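Local coordinates for protein D-glycerate 2-kinase (Thermotoga maritima, PDB 2B8N) that catalyses the magnesium-dependent transfer of a phosphate group from ATP to D-glycerate, giving 2-phosphoglycerate in the breakdown of serine, at residues V120-F131 / F185-A196. Sequence-based numbering, arbitrary orientation.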
ATOM      1  N   VAL A 120      -9.831   7.170  23.648  1.00 28.77           N
ATOM      2  CA  VAL A 120      -8.991   6.080  24.174  1.00 27.31           C
ATOM      3  C   VAL A 120      -8.352   6.353  25.543  1.00 28.91           C
ATOM      4  O   VAL A 120      -7.825   5.434  26.169  1.00 30.39           O
ATOM      5  CB  VAL A 120      -7.915   5.609  23.161  1.00 26.69           C
ATOM      6  CG1 VAL A 120      -8.553   5.056  21.912  1.00 25.46           C
ATOM      7  CG2 VAL A 120      -6.973   6.711  22.790  1.00 27.31           C
ATOM      8  N   ASP A 121      -8.382   7.582  26.037  1.00 29.78           N
ATOM      9  CA  ASP A 121      -7.821   7.808  27.379  1.00 31.35           C
ATOM     10  C   ASP A 121      -8.787   7.287  28.437  1.00 31.40           C
ATOM     11  O   ASP A 121      -9.981   7.104  28.177  1.00 31.08           O
ATOM     12  CB  ASP A 121      -7.506   9.286  27.643  1.00 32.26           C
ATOM     13  CG  ASP A 121      -6.399   9.825  26.769  1.00 31.71           C
ATOM     14  OD1 ASP A 121      -5.473   9.068  26.368  1.00 29.04           O
ATOM     15  OD2 ASP A 121      -6.465  11.047  26.509  1.00 28.65           O
ATOM     16  N   GLN A 122      -8.255   7.044  29.630  1.00 31.70           N
ATOM     17  CA  GLN A 122      -9.033   6.474  30.723  1.00 33.05           C
ATOM     18  C   GLN A 122      -9.857   5.267  30.269  1.00 32.01           C
ATOM     19  O   GLN A 122     -11.084   5.259  30.390  1.00 32.77           O
ATOM     20  CB  GLN A 122      -9.963   7.530  31.353  1.00 36.11           C
ATOM     21  CG  GLN A 122      -9.264   8.700  32.050  1.00 38.25           C
ATOM     22  CD  GLN A 122      -9.230   9.963  31.209  1.00 45.34           C
ATOM     23  OE1 GLN A 122      -8.854   9.931  30.037  1.00 47.24           O
ATOM     24  NE2 GLN A 122      -9.628  11.089  31.807  1.00 46.44           N
ATOM     25  N   LEU A 123      -9.168   4.281  29.697  1.00 32.02           N
ATOM     26  CA  LEU A 123      -9.714   2.943  29.488  1.00 30.46           C
ATOM     27  C   LEU A 123      -9.038   2.046  30.507  1.00 29.22           C
ATOM     28  O   LEU A 123      -7.952   2.349  30.968  1.00 29.93           O
ATOM     29  CB  LEU A 123      -9.396   2.416  28.098  1.00 31.54           C
ATOM     30  CG  LEU A 123     -10.055   3.068  26.889  1.00 32.00           C
ATOM     31  CD1 LEU A 123      -9.662   2.258  25.668  1.00 30.45           C
ATOM     32  CD2 LEU A 123     -11.560   3.127  27.034  1.00 31.07           C
ATOM     33  N   ASN A 124      -9.683   0.948  30.862  1.00 29.09           N
ATOM     34  CA  ASN A 124      -9.116   0.006  31.823  1.00 29.35           C
ATOM     35  C   ASN A 124      -8.550  -1.257  31.123  1.00 28.96           C
ATOM     36  O   ASN A 124      -8.733  -1.458  29.918  1.00 25.14           O
ATOM     37  CB  ASN A 124     -10.147  -0.335  32.914  1.00 27.93           C
ATOM     38  CG  ASN A 124     -11.490  -0.737  32.339  1.00 31.07           C
ATOM     39  OD1 ASN A 124     -11.618  -1.786  31.713  1.00 29.73           O
ATOM     40  ND2 ASN A 124     -12.496   0.107  32.535  1.00 35.71           N
ATOM     41  N   GLU A 125      -7.852  -2.078  31.907  1.00 30.37           N
ATOM     42  CA  GLU A 125      -7.172  -3.305  31.441  1.00 31.49           C
ATOM     43  C   GLU A 125      -8.097  -4.287  30.721  1.00 30.23           C
ATOM     44  O   GLU A 125      -7.630  -5.146  29.973  1.00 30.70           O
ATOM     45  CB  GLU A 125      -6.538  -4.084  32.629  1.00 30.90           C
ATOM     46  CG  GLU A 125      -6.074  -3.277  33.889  1.00 38.18           C
ATOM     47  CD  GLU A 125      -7.223  -2.652  34.726  1.00 42.73           C
ATOM     48  OE1 GLU A 125      -7.923  -3.368  35.502  1.00 40.90           O
ATOM     49  OE2 GLU A 125      -7.403  -1.414  34.600  1.00 41.81           O
ATOM     50  N   ASN A 126      -9.396  -4.157  30.972  1.00 29.34           N
ATOM     51  CA  ASN A 126     -10.409  -5.061  30.446  1.00 27.96           C
ATOM     52  C   ASN A 126     -10.888  -4.632  29.051  1.00 27.83           C
ATOM     53  O   ASN A 126     -11.585  -5.390  28.376  1.00 27.55           O
ATOM     54  CB  ASN A 126     -11.581  -5.118  31.444  1.00 29.02           C
ATOM     55  CG  ASN A 126     -12.094  -6.514  31.676  1.00 30.27           C
ATOM     56  OD1 ASN A 126     -11.359  -7.479  31.491  1.00 32.86           O
ATOM     57  ND2 ASN A 126     -13.369  -6.633  32.109  1.00 21.88           N
ATOM     58  N   ASP A 127     -10.479  -3.442  28.604  1.00 27.55           N
ATOM     59  CA  ASP A 127     -10.934  -2.904  27.334  1.00 27.55           C
ATOM     60  C   ASP A 127      -9.973  -3.214  26.231  1.00 28.06           C
ATOM     61  O   ASP A 127      -8.822  -3.536  26.499  1.00 31.03           O
ATOM     62  CB  ASP A 127     -11.125  -1.410  27.468  1.00 27.86           C
ATOM     63  CG  ASP A 127     -12.254  -1.076  28.400  1.00 27.26           C
ATOM     64  OD1 ASP A 127     -13.329  -1.695  28.254  1.00 25.89           O
ATOM     65  OD2 ASP A 127     -12.077  -0.208  29.271  1.00 32.80           O
ATOM     66  N   THR A 128     -10.456  -3.156  24.995  1.00 26.85           N
ATOM     67  CA  THR A 128      -9.632  -3.424  23.821  1.00 27.81           C
ATOM     68  C   THR A 128      -9.925  -2.386  22.721  1.00 27.77           C
ATOM     69  O   THR A 128     -11.092  -2.112  22.404  1.00 24.47           O
ATOM     70  CB  THR A 128      -9.892  -4.872  23.299  1.00 27.75           C
ATOM     71  OG1 THR A 128      -9.460  -5.828  24.281  1.00 33.04           O
ATOM     72  CG2 THR A 128      -9.159  -5.157  21.992  1.00 29.92           C
ATOM     73  N   VAL A 129      -8.859  -1.784  22.175  1.00 27.49           N
ATOM     74  CA  VAL A 129      -8.971  -0.933  20.998  1.00 27.80           C
ATOM     75  C   VAL A 129      -8.702  -1.795  19.758  1.00 28.31           C
ATOM     76  O   VAL A 129      -7.665  -2.494  19.666  1.00 29.37           O
ATOM     77  CB  VAL A 129      -8.047   0.299  21.055  1.00 26.34           C
ATOM     78  CG1 VAL A 129      -8.100   1.032  19.760  1.00 25.55           C
ATOM     79  CG2 VAL A 129      -8.491   1.233  22.186  1.00 29.39           C
ATOM     80  N   LEU A 130      -9.676  -1.784  18.847  1.00 26.64           N
ATOM     81  CA  LEU A 130      -9.563  -2.462  17.570  1.00 26.99           C
ATOM     82  C   LEU A 130      -9.073  -1.443  16.546  1.00 26.01           C
ATOM     83  O   LEU A 130      -9.850  -0.610  16.070  1.00 22.92           O
ATOM     84  CB  LEU A 130     -10.930  -3.056  17.181  1.00 27.59           C
ATOM     85  CG  LEU A 130     -11.011  -3.588  15.745  1.00 29.44           C
ATOM     86  CD1 LEU A 130      -9.906  -4.647  15.496  1.00 25.09           C
ATOM     87  CD2 LEU A 130     -12.431  -4.116  15.404  1.00 27.69           C
ATOM     88  N   PHE A 131      -7.775  -1.501  16.241  1.00 27.54           N
ATOM     89  CA  PHE A 131      -7.121  -0.492  15.417  1.00 27.50           C
ATOM     90  C   PHE A 131      -7.046  -0.955  13.975  1.00 27.68           C
ATOM     91  O   PHE A 131      -6.220  -1.786  13.628  1.00 27.37           O
ATOM     92  CB  PHE A 131      -5.740  -0.199  15.995  1.00 29.07           C
ATOM     93  CG  PHE A 131      -5.073   1.029  15.420  1.00 29.19           C
ATOM     94  CD1 PHE A 131      -5.797   2.179  15.125  1.00 35.07           C
ATOM     95  CD2 PHE A 131      -3.706   1.038  15.206  1.00 30.96           C
ATOM     96  CE1 PHE A 131      -5.168   3.310  14.600  1.00 36.10           C
ATOM     97  CE2 PHE A 131      -3.067   2.163  14.689  1.00 33.65           C
ATOM     98  CZ  PHE A 131      -3.800   3.297  14.382  1.00 35.56           C
ATOM     99  N   PHE A 185       0.475   6.345  20.608  1.00 27.52           N
ATOM    100  CA  PHE A 185      -0.911   5.938  20.574  1.00 27.00           C
ATOM    101  C   PHE A 185      -1.162   4.725  21.455  1.00 26.34           C
ATOM    102  O   PHE A 185      -2.082   4.740  22.243  1.00 28.17           O
ATOM    103  CB  PHE A 185      -1.361   5.675  19.133  1.00 26.88           C
ATOM    104  CG  PHE A 185      -2.787   5.289  19.023  1.00 26.96           C
ATOM    105  CD1 PHE A 185      -3.786   6.099  19.562  1.00 31.59           C
ATOM    106  CD2 PHE A 185      -3.152   4.121  18.390  1.00 27.33           C
ATOM    107  CE1 PHE A 185      -5.128   5.742  19.458  1.00 26.21           C
ATOM    108  CE2 PHE A 185      -4.484   3.771  18.275  1.00 26.97           C
ATOM    109  CZ  PHE A 185      -5.468   4.589  18.816  1.00 29.51           C
ATOM    110  N   ALA A 186      -0.343   3.687  21.335  1.00 27.89           N
ATOM    111  CA  ALA A 186      -0.455   2.477  22.190  1.00 28.40           C
ATOM    112  C   ALA A 186      -0.200   2.830  23.634  1.00 28.26           C
ATOM    113  O   ALA A 186      -0.788   2.230  24.557  1.00 30.27           O
ATOM    114  CB  ALA A 186       0.537   1.387  21.750  1.00 28.07           C
ATOM    115  N   GLU A 187       0.694   3.794  23.818  1.00 27.34           N
ATOM    116  CA  GLU A 187       1.033   4.283  25.129  1.00 28.67           C
ATOM    117  C   GLU A 187      -0.157   5.015  25.755  1.00 28.60           C
ATOM    118  O   GLU A 187      -0.333   4.962  26.968  1.00 28.93           O
ATOM    119  CB  GLU A 187       2.262   5.183  25.035  1.00 29.30           C
ATOM    120  CG  GLU A 187       2.596   5.924  26.301  1.00 33.03           C
ATOM    121  CD  GLU A 187       3.969   6.551  26.266  1.00 31.95           C
ATOM    122  OE1 GLU A 187       4.247   7.350  25.360  1.00 34.52           O
ATOM    123  OE2 GLU A 187       4.774   6.238  27.160  1.00 42.93           O
ATOM    124  N   ARG A 188      -0.978   5.696  24.954  1.00 28.61           N
ATOM    125  CA  ARG A 188      -2.182   6.378  25.507  1.00 27.56           C
ATOM    126  C   ARG A 188      -3.341   5.420  25.751  1.00 26.90           C
ATOM    127  O   ARG A 188      -4.141   5.596  26.653  1.00 26.91           O
ATOM    128  CB  ARG A 188      -2.662   7.449  24.563  1.00 28.48           C
ATOM    129  CG  ARG A 188      -1.778   8.654  24.474  1.00 28.81           C
ATOM    130  CD  ARG A 188      -2.112   9.668  25.547  1.00 28.50           C
ATOM    131  NE  ARG A 188      -1.922  11.007  25.003  1.00 29.77           N
ATOM    132  CZ  ARG A 188      -2.865  11.931  24.829  1.00 32.12           C
ATOM    133  NH1 ARG A 188      -4.122  11.723  25.176  1.00 34.46           N
ATOM    134  NH2 ARG A 188      -2.535  13.102  24.301  1.00 41.15           N
ATOM    135  N   VAL A 189      -3.428   4.400  24.915  1.00 27.26           N
ATOM    136  CA  VAL A 189      -4.441   3.365  25.067  1.00 27.50           C
ATOM    137  C   VAL A 189      -4.248   2.584  26.373  1.00 27.57           C
ATOM    138  O   VAL A 189      -5.221   2.175  27.022  1.00 28.04           O
ATOM    139  CB  VAL A 189      -4.402   2.432  23.864  1.00 25.50           C
ATOM    140  CG1 VAL A 189      -5.179   1.133  24.131  1.00 25.06           C
ATOM    141  CG2 VAL A 189      -4.980   3.163  22.661  1.00 29.24           C
ATOM    142  N   PHE A 190      -2.985   2.386  26.743  1.00 27.08           N
ATOM    143  CA  PHE A 190      -2.655   1.848  28.030  1.00 25.75           C
ATOM    144  C   PHE A 190      -3.497   2.515  29.127  1.00 26.47           C
ATOM    145  O   PHE A 190      -3.719   3.783  29.122  1.00 25.26           O
ATOM    146  CB  PHE A 190      -1.160   2.033  28.347  1.00 26.33           C
ATOM    147  CG  PHE A 190      -0.653   1.096  29.413  1.00 23.80           C
ATOM    148  CD1 PHE A 190      -0.285  -0.208  29.083  1.00 24.28           C
ATOM    149  CD2 PHE A 190      -0.592   1.497  30.739  1.00 14.30           C
ATOM    150  CE1 PHE A 190       0.164  -1.103  30.072  1.00 23.16           C
ATOM    151  CE2 PHE A 190      -0.156   0.624  31.728  1.00 21.74           C
ATOM    152  CZ  PHE A 190       0.224  -0.680  31.402  1.00 22.66           C
ATOM    153  N   PRO A 191      -3.953   1.678  30.088  1.00 27.14           N
ATOM    154  CA  PRO A 191      -3.708   0.212  30.224  1.00 26.99           C
ATOM    155  C   PRO A 191      -4.572  -0.730  29.365  1.00 25.99           C
ATOM    156  O   PRO A 191      -4.419  -1.939  29.473  1.00 25.48           O
ATOM    157  CB  PRO A 191      -3.968  -0.047  31.704  1.00 27.77           C
ATOM    158  CG  PRO A 191      -5.042   0.945  32.040  1.00 29.34           C
ATOM    159  CD  PRO A 191      -4.775   2.190  31.192  1.00 27.12           C
ATOM    160  N   ALA A 192      -5.456  -0.203  28.518  1.00 26.19           N
ATOM    161  CA  ALA A 192      -6.195  -1.068  27.579  1.00 26.80           C
ATOM    162  C   ALA A 192      -5.265  -1.722  26.549  1.00 25.89           C
ATOM    163  O   ALA A 192      -4.116  -1.290  26.363  1.00 26.35           O
ATOM    164  CB  ALA A 192      -7.323  -0.302  26.882  1.00 25.57           C
ATOM    165  N   LYS A 193      -5.769  -2.779  25.911  1.00 27.12           N
ATOM    166  CA  LYS A 193      -5.044  -3.549  24.873  1.00 29.18           C
ATOM    167  C   LYS A 193      -5.253  -2.948  23.484  1.00 27.30           C
ATOM    168  O   LYS A 193      -6.309  -2.412  23.186  1.00 26.19           O
ATOM    169  CB  LYS A 193      -5.520  -5.021  24.842  1.00 29.77           C
ATOM    170  CG  LYS A 193      -4.464  -5.971  24.262  1.00 35.28           C
ATOM    171  CD  LYS A 193      -4.972  -7.349  23.746  1.00 33.70           C
ATOM    172  CE  LYS A 193      -3.990  -7.846  22.581  1.00 40.08           C
ATOM    173  NZ  LYS A 193      -4.213  -9.207  21.896  1.00 36.02           N
ATOM    174  N   VAL A 194      -4.235  -3.025  22.641  1.00 28.43           N
ATOM    175  CA  VAL A 194      -4.387  -2.667  21.228  1.00 28.25           C
ATOM    176  C   VAL A 194      -4.303  -3.922  20.385  1.00 28.29           C
ATOM    177  O   VAL A 194      -3.294  -4.649  20.445  1.00 29.63           O
ATOM    178  CB  VAL A 194      -3.305  -1.683  20.753  1.00 28.10           C
ATOM    179  CG1 VAL A 194      -3.354  -1.527  19.227  1.00 28.48           C
ATOM    180  CG2 VAL A 194      -3.458  -0.303  21.448  1.00 27.64           C
ATOM    181  N   VAL A 195      -5.365  -4.195  19.624  1.00 27.81           N
ATOM    182  CA  VAL A 195      -5.329  -5.256  18.592  1.00 27.31           C
ATOM    183  C   VAL A 195      -5.473  -4.613  17.214  1.00 28.36           C
ATOM    184  O   VAL A 195      -6.564  -4.175  16.835  1.00 30.37           O
ATOM    185  CB  VAL A 195      -6.428  -6.356  18.743  1.00 26.28           C
ATOM    186  CG1 VAL A 195      -6.140  -7.511  17.802  1.00 29.16           C
ATOM    187  CG2 VAL A 195      -6.505  -6.899  20.146  1.00 27.40           C
ATOM    188  N   ALA A 196      -4.376  -4.578  16.464  1.00 27.81           N
ATOM    189  CA  ALA A 196      -4.362  -3.895  15.178  1.00 28.54           C
ATOM    190  C   ALA A 196      -4.513  -4.853  14.001  1.00 28.92           C
ATOM    191  O   ALA A 196      -3.865  -5.921  13.935  1.00 28.06           O
ATOM    192  CB  ALA A 196      -3.083  -3.090  15.023  1.00 29.74           C
TER
HETATM  193  O   HOH W   1      -6.282   4.647  28.462  1.00 30.59           O
HETATM  194  O   HOH W   2      -4.686   7.651  28.770  1.00 20.10           O
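F185 meets F131 edge to face: its CE2 stands over the centre of the F131 ring, with the centroids 4.9 Å apart and the planes at 50°. On the same ring, F185 CE1 lies 3.9 Å from V120 CG2. One turn on, R188 forms a salt bridge with D121, R188 NH1 to D121 OD2 2.8 Å. The R188 chain bends at chi2 and chi3, and its guanidinium lies nearly coplanar with the carboxylate (22° apart); NH1 also makes a weak hydrogen bond to D121 OD1, while a water joins D121 OD1 to R188 O. V189 packs against V120 and V129: its CG2 lies against both, and V189 CG1 is 3.8 Å from V129 CG2. Past the helix, a second water links F190 O to V120 O and L123 N. P191, after a cis peptide bond, brings its ring against L123 O, and A192 CB packs on L123 CB at 3.6 Å. From K193 the chains pair as parallel strands; the axes of the segments 128-131 and 193-196 approach to 4.7 Å, their directions 23° apart. K193 N donates to D127 O; K193 O then accepts from V129 N (2.8 Å), V195 N donates to V129 O, and V195 O accepts from F131 N (3.0 Å). V195 CG2 touches T128 CG2 on one face of the sheet, whereas A196 CB meets F131 CB on the other. Strands 128-133 and 193-199 are adjacent in a six-stranded parallel sheet, with 52-57 beside the first and the outermost strand 255-261 beside the second, and with helix 184-189 on the V129 and F131 face beside helix 107-120.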